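PDB 1TYJ: cellulosomal scaffoldin from Bacteroides cellulosolvens, which probably binds dockerin modules through this type-II cohesin domain, a beta sandwich, and so contributes to assembly of the cellulosome. Local coordinates for residues A[77-80]-A[85-88]; A[41-46]-A[120-125]; A[15-20]-A[50-55]. All blocks are in the same frame, centred on the assembly; numbering follows the deposited sequence.

Contact 1 of 3, residues A[77-80]-A[85-88]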
# COMPACT_ATOMS: atom_id res chain seq x y z
N SER A 77 5.11 -1.39 10.22
CA SER A 77 4.01 -0.40 10.14
C SER A 77 4.22 0.63 11.22
O SER A 77 4.20 0.30 12.41
CB SER A 77 2.60 -1.04 10.20
OG SER A 77 2.47 -2.04 11.24
N LYS A 78 4.46 1.87 10.79
CA LYS A 78 4.84 2.94 11.70
C LYS A 78 4.41 4.25 11.05
O LYS A 78 5.16 4.91 10.29
CB LYS A 78 6.35 2.86 12.00
CG LYS A 78 6.88 3.78 13.14
CD LYS A 78 8.42 3.64 13.22
CE LYS A 78 9.06 4.15 14.49
NZ LYS A 78 8.74 3.41 15.78
N HIS A 79 3.16 4.60 11.36
CA HIS A 79 2.44 5.73 10.71
C HIS A 79 2.61 7.04 11.47
O HIS A 79 3.17 7.10 12.57
CB HIS A 79 0.96 5.38 10.60
CG HIS A 79 0.72 4.00 10.04
ND1 HIS A 79 -0.09 3.06 10.63
CD2 HIS A 79 1.20 3.43 8.90
CE1 HIS A 79 -0.11 1.96 9.88
NE2 HIS A 79 0.69 2.15 8.84
N ASN A 80 2.09 8.09 10.84
CA ASN A 80 1.83 9.32 11.55
C ASN A 80 0.42 9.76 11.20
O ASN A 80 0.22 10.59 10.30
CB ASN A 80 2.88 10.37 11.23
CG ASN A 80 2.73 11.59 12.10
OD1 ASN A 80 1.72 11.76 12.78
ND2 ASN A 80 3.71 12.46 12.05
N VAL A 85 -0.31 10.29 7.41
CA VAL A 85 0.73 9.51 6.74
C VAL A 85 0.70 8.04 7.18
O VAL A 85 0.72 7.76 8.36
CB VAL A 85 2.12 10.10 7.02
CG1 VAL A 85 3.22 9.22 6.39
CG2 VAL A 85 2.18 11.54 6.47
N LEU A 86 0.60 7.15 6.19
CA LEU A 86 0.78 5.72 6.44
C LEU A 86 2.17 5.34 5.95
O LEU A 86 2.55 5.70 4.86
CB LEU A 86 -0.25 4.91 5.67
CG LEU A 86 -1.71 5.20 6.05
CD1 LEU A 86 -2.64 4.56 5.03
CD2 LEU A 86 -2.01 4.71 7.47
N ASN A 87 2.90 4.52 6.71
CA ASN A 87 4.22 4.07 6.25
C ASN A 87 4.31 2.61 6.68
O ASN A 87 4.21 2.31 7.90
CB ASN A 87 5.34 4.85 6.91
CG ASN A 87 6.74 4.48 6.37
OD1 ASN A 87 6.91 4.13 5.22
ND2 ASN A 87 7.73 4.57 7.21
N PHE A 88 4.43 1.71 5.71
CA PHE A 88 4.46 0.29 6.06
C PHE A 88 5.12 -0.49 4.96
O PHE A 88 5.34 0.00 3.84
CB PHE A 88 3.00 -0.23 6.27
CG PHE A 88 2.10 -0.04 5.05
CD1 PHE A 88 1.90 -1.10 4.14
CD2 PHE A 88 1.45 1.19 4.83
CE1 PHE A 88 1.07 -0.95 3.02
CE2 PHE A 88 0.64 1.37 3.70
CZ PHE A 88 0.44 0.31 2.80

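Contact 2 of 3, residues A[41-46]-A[120-125]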
# COMPACT_ATOMS: atom_id res chain seq x y z
N THR A 41 -6.92 13.65 6.26
CA THR A 41 -7.51 13.34 7.57
C THR A 41 -8.86 14.04 7.84
O THR A 41 -9.57 13.68 8.78
CB THR A 41 -6.56 13.71 8.74
OG1 THR A 41 -6.34 15.13 8.76
CG2 THR A 41 -5.23 12.98 8.63
N THR A 42 -9.22 15.03 7.02
CA THR A 42 -10.53 15.68 7.14
C THR A 42 -11.65 14.71 6.74
O THR A 42 -12.73 14.75 7.33
CB THR A 42 -10.56 16.93 6.25
OG1 THR A 42 -9.55 17.83 6.72
CG2 THR A 42 -11.94 17.63 6.26
N TYR A 43 -11.39 13.83 5.77
CA TYR A 43 -12.45 13.01 5.19
C TYR A 43 -12.36 11.54 5.50
O TYR A 43 -13.37 10.85 5.41
CB TYR A 43 -12.51 13.18 3.67
CG TYR A 43 -12.77 14.63 3.28
CD1 TYR A 43 -11.73 15.47 2.87
CD2 TYR A 43 -14.07 15.15 3.38
CE1 TYR A 43 -11.99 16.82 2.53
CE2 TYR A 43 -14.32 16.48 3.06
CZ TYR A 43 -13.28 17.29 2.64
OH TYR A 43 -13.55 18.61 2.32
N LEU A 44 -11.15 11.07 5.80
CA LEU A 44 -10.88 9.61 5.85
C LEU A 44 -10.16 9.21 7.13
O LEU A 44 -9.26 9.91 7.61
CB LEU A 44 -10.01 9.20 4.64
CG LEU A 44 -10.70 9.40 3.29
CD1 LEU A 44 -9.66 9.26 2.22
CD2 LEU A 44 -11.82 8.34 3.06
N GLN A 45 -10.52 8.03 7.62
CA GLN A 45 -9.89 7.42 8.79
C GLN A 45 -9.51 5.97 8.48
O GLN A 45 -10.40 5.11 8.29
CB GLN A 45 -10.86 7.50 9.97
CG GLN A 45 -10.30 6.89 11.25
CD GLN A 45 -11.26 7.01 12.41
OE1 GLN A 45 -10.89 7.53 13.46
NE2 GLN A 45 -12.47 6.52 12.25
N PRO A 46 -8.19 5.67 8.43
CA PRO A 46 -7.81 4.28 8.15
C PRO A 46 -8.45 3.32 9.16
O PRO A 46 -8.45 3.61 10.36
CB PRO A 46 -6.28 4.29 8.29
CG PRO A 46 -5.89 5.77 7.99
CD PRO A 46 -7.02 6.55 8.62
N GLU A 120 -18.64 14.19 4.74
CA GLU A 120 -19.14 14.18 3.37
C GLU A 120 -18.08 14.60 2.34
O GLU A 120 -17.44 15.64 2.46
CB GLU A 120 -20.38 15.06 3.27
CG GLU A 120 -21.04 15.04 1.88
CD GLU A 120 -22.24 15.98 1.77
OE1 GLU A 120 -22.91 16.25 2.80
OE2 GLU A 120 -22.52 16.44 0.64
N ILE A 121 -17.89 13.75 1.33
CA ILE A 121 -16.92 14.07 0.26
C ILE A 121 -17.48 15.19 -0.62
O ILE A 121 -18.65 15.16 -0.99
CB ILE A 121 -16.64 12.82 -0.63
CG1 ILE A 121 -16.25 11.60 0.24
CG2 ILE A 121 -15.60 13.13 -1.74
CD1 ILE A 121 -15.06 11.83 1.20
N PRO A 122 -16.64 16.18 -0.95
CA PRO A 122 -17.07 17.29 -1.83
C PRO A 122 -17.49 16.75 -3.20
O PRO A 122 -16.95 15.74 -3.66
CB PRO A 122 -15.80 18.11 -1.99
CG PRO A 122 -14.86 17.66 -0.91
CD PRO A 122 -15.23 16.28 -0.52
N ALA A 123 -18.41 17.44 -3.88
CA ALA A 123 -18.93 16.98 -5.19
C ALA A 123 -17.84 16.71 -6.22
O ALA A 123 -17.98 15.78 -7.00
CB ALA A 123 -19.94 18.00 -5.77
N GLU A 124 -16.74 17.47 -6.19
CA GLU A 124 -15.67 17.27 -7.18
C GLU A 124 -14.80 16.02 -6.89
O GLU A 124 -13.91 15.68 -7.71
CB GLU A 124 -14.75 18.50 -7.27
CG GLU A 124 -13.91 18.78 -6.00
CD GLU A 124 -14.63 19.65 -4.97
OE1 GLU A 124 -13.92 20.15 -4.09
OE2 GLU A 124 -15.88 19.84 -5.03
N GLY A 125 -15.08 15.36 -5.76
CA GLY A 125 -14.29 14.21 -5.30
C GLY A 125 -12.98 14.61 -4.61
O GLY A 125 -12.58 15.78 -4.60

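Contact 3 of 3, residues A[15-20]-A[50-55]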
# COMPACT_ATOMS: atom_id res chain seq x y z
N GLY A 15 -19.62 7.23 6.93
CA GLY A 15 -19.69 5.96 7.64
C GLY A 15 -19.36 4.80 6.74
O GLY A 15 -19.12 3.70 7.23
N ASP A 16 -19.36 5.00 5.42
CA ASP A 16 -19.03 3.88 4.53
C ASP A 16 -17.55 3.57 4.61
O ASP A 16 -16.74 4.45 4.99
CB ASP A 16 -19.36 4.25 3.06
CG ASP A 16 -20.86 4.19 2.75
OD1 ASP A 16 -21.64 3.73 3.63
OD2 ASP A 16 -21.24 4.58 1.62
N LYS A 17 -17.18 2.35 4.21
CA LYS A 17 -15.77 1.96 4.16
C LYS A 17 -15.41 1.86 2.68
O LYS A 17 -16.22 1.39 1.85
CB LYS A 17 -15.57 0.57 4.75
CG LYS A 17 -16.13 0.33 6.13
CD LYS A 17 -15.33 0.95 7.21
CE LYS A 17 -16.06 0.77 8.57
NZ LYS A 17 -16.36 -0.65 8.98
N VAL A 18 -14.20 2.30 2.34
CA VAL A 18 -13.72 2.19 0.97
C VAL A 18 -12.31 1.64 1.05
O VAL A 18 -11.53 2.06 1.91
CB VAL A 18 -13.76 3.60 0.25
CG1 VAL A 18 -13.13 4.75 1.10
CG2 VAL A 18 -13.12 3.51 -1.15
N THR A 19 -12.01 0.66 0.18
CA THR A 19 -10.72 -0.02 0.24
C THR A 19 -9.85 0.27 -0.99
O THR A 19 -10.32 0.16 -2.13
CB THR A 19 -10.95 -1.52 0.43
OG1 THR A 19 -11.67 -1.70 1.66
CG2 THR A 19 -9.63 -2.32 0.48
N LEU A 20 -8.61 0.67 -0.73
CA LEU A 20 -7.58 0.78 -1.75
C LEU A 20 -6.81 -0.55 -1.78
O LEU A 20 -6.10 -0.88 -0.82
CB LEU A 20 -6.61 1.90 -1.35
CG LEU A 20 -5.53 2.28 -2.39
CD1 LEU A 20 -6.21 2.96 -3.61
CD2 LEU A 20 -4.45 3.20 -1.80
N ILE A 50 -10.28 -6.24 10.46
CA ILE A 50 -10.29 -7.51 11.22
C ILE A 50 -10.74 -7.24 12.66
O ILE A 50 -11.65 -7.90 13.18
CB ILE A 50 -8.93 -8.24 11.18
CG1 ILE A 50 -8.61 -8.65 9.74
CG2 ILE A 50 -9.00 -9.50 12.06
CD1 ILE A 50 -7.28 -9.38 9.58
N ALA A 51 -10.09 -6.26 13.29
CA ALA A 51 -10.47 -5.77 14.61
C ALA A 51 -11.73 -4.91 14.63
O ALA A 51 -12.34 -4.73 15.70
CB ALA A 51 -9.32 -4.98 15.21
N ASP A 52 -12.12 -4.36 13.47
CA ASP A 52 -13.24 -3.40 13.38
C ASP A 52 -13.02 -2.17 14.26
O ASP A 52 -13.86 -1.82 15.11
CB ASP A 52 -14.59 -4.07 13.68
CG ASP A 52 -15.76 -3.27 13.15
OD1 ASP A 52 -15.57 -2.37 12.33
OD2 ASP A 52 -16.91 -3.54 13.54
N GLU A 53 -11.87 -1.52 14.06
CA GLU A 53 -11.45 -0.40 14.89
C GLU A 53 -10.58 0.49 14.04
O GLU A 53 -10.00 -0.02 13.08
CB GLU A 53 -10.55 -0.91 16.02
CG GLU A 53 -11.23 -1.71 17.10
CD GLU A 53 -10.22 -2.05 18.20
OE1 GLU A 53 -9.67 -1.12 18.83
OE2 GLU A 53 -9.96 -3.25 18.39
N ALA A 54 -10.46 1.76 14.38
CA ALA A 54 -9.54 2.67 13.69
C ALA A 54 -8.09 2.16 13.81
O ALA A 54 -7.71 1.59 14.85
CB ALA A 54 -9.63 4.08 14.32
N TYR A 55 -7.27 2.36 12.77
CA TYR A 55 -5.84 2.14 12.95
C TYR A 55 -5.30 2.98 14.07
O TYR A 55 -5.74 4.16 14.26
CB TYR A 55 -5.06 2.63 11.73
CG TYR A 55 -5.01 1.75 10.50
CD1 TYR A 55 -6.03 0.85 10.18
CD2 TYR A 55 -3.95 1.89 9.57
CE1 TYR A 55 -5.98 0.07 9.00
CE2 TYR A 55 -3.91 1.13 8.41
CZ TYR A 55 -4.92 0.22 8.13
OH TYR A 55 -4.87 -0.49 6.97
O HOH W 1 -17.32 -0.23 11.64

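Contact 1 of 3, residues A[77-80]-A[85-88]
The imidazole of H79 lies beside L86 and N87 and fills a place where the two backbones stop pairing regularly. L86 CD2 sits over one face of the ring, 3.8 Å from its centroid and 11° off the normal, which is the geometry of a CH-pi contact. The ring edge is pressed against the backbone: H79 CD2 comes to 3.0 Å from N87 N, in the ring plane, a tight approach. With CG anti to the carbonyl carbon (chi1 -48°), the H79 ring is carried in toward the opposite strand, and its CB rests 3.3 Å from V85 O.

On one flank of H79, V85 and N80 form an antiparallel hydrogen-bonded pair, N80 N giving to V85 O at 2.9 Å and V85 N to N80 O at 3.0 Å. On the other, K78 N reaches N87 O at 2.9 Å in a nearly straight bond (176° at the hydrogen). The return bond of that pair is missing, since K78 O and N87 N stand 4.3 Å apart; N87 CB instead lies 3.4 Å from K78 O. S77 and F88 then continue as a non-hydrogen-bonded pair.

H79 is held from outside as well, by a weak bond from ND1 to T56 O and by backbone bonding with D57. Strand 85-92, paired here with the loop that follows strand 73-77, has strand 30-38 along its other edge, while L86 and F88 pack on V113 of strand 108-117, across the sandwich.

Contact 2 of 3, residues A[41-46]-A[120-125]
The phenol ring of Y43 is met off-centre by P122 CD. This methylene is 4.1 Å from the centroid of the Y43 ring and 29° off its normal, a displaced CH-pi contact, and the overlap runs on toward the phenol end, where Y43 OH is 3.6 Å from P122 CG. On the other side of the ring plane stands a neighbour in sequence: the methyl T42 CG2 is 3.8 Å above the plane of the Y43 ring, over its centre.

A third partner arrives at the ring edge. The carbonyl oxygen E120 O lies near the ring plane, 3.3 Å from Y43 CE2, so it faces the positive rim of the aromatic system and not its electron-rich face. Nearer the backbone, I121 CD1 closes on Y43 CB at 3.8 Å; CG1 of I121 is anti to the carbonyl carbon (chi1 -52°), and the second torsion turns CD1 in toward the tyrosine. Cutting Y43 back to an alanine removes the whole ring, which is likely to leave a gap between P122 and the T42 methyl and E120 O without its aromatic edge.

P122 also begins a type I turn closed by G125 N to P122 O at 2.8 Å, which gives the loop a defined shape at this end of the sandwich. The loop links strand 108-117 to strand 126-131 of the other sheet, and I121 continues inward onto I126 and I167. Between the two segments the contact is made by apolar surfaces and a carbonyl at a ring edge, without conventional hydrogen bonds, so shape complementarity is likely to matter more than polar pairing.

Contact 3 of 3, residues A[15-20]-A[50-55]
The carboxylate of D52 is the flat group through which K17 is met, and neither the water that bridges them nor K17 NZ stands squarely over a face of it. The bridging water lies about 15° from the carboxylate plane as seen from OD1, whereas K17 NZ is tilted about 22° to the opposite side of that plane. The direct approach of K17 NZ to D52 OD1 is 3.8 Å, a long salt bridge. The water replaces the one long approach by two short hydrogen bonds: it accepts from K17 NZ at 2.9 Å and donates to D52 OD1 at 2.8 Å.

The lysine is bent at its second and fourth torsions, and the bent chain, touching W47 on the way, brings NZ up to OD1, the two side chains crossing at about a right angle. In D52, CG is anti to the backbone N (chi1 -161°), which sends the acid toward strand 17-25. The backbone at D52 and E53, facing D48, fits a G1 beta bulge.

D52 OD1 thus takes two hydrogen bonds, from the water and from W47 NE1, with the ammonium of K17 only at long salt-bridge range. The contact is small and lies at the surface; its attraction is probably screened by solvent, and the water-mediated path and the W47 bond are likely to fix the carboxylate more firmly than the long ion pair does.

The three contacts lie in one cohesin beta sandwich, with centres about 20 Å (1 to 2), 16 Å (1 to 3) and 14 Å (2 to 3) apart. Along the chain contact 1 is nested inside the loop closed by contact 2, contact 3 closes before contact 1 opens, and contacts 2 and 3 interleave. Contacts 2 and 3 both reach one sheet, through strands 44-48, 53-54 and 17-25, while 120-125 is a loop leading to the other; a probable hydrogen bond runs from Y55 N to P46 O. Contact 1 belongs to the facing sheet, yet P46 and Y55 pack on L86, and Y55 also on H79. These buried side chains pack the two sheets against each other between the contacts.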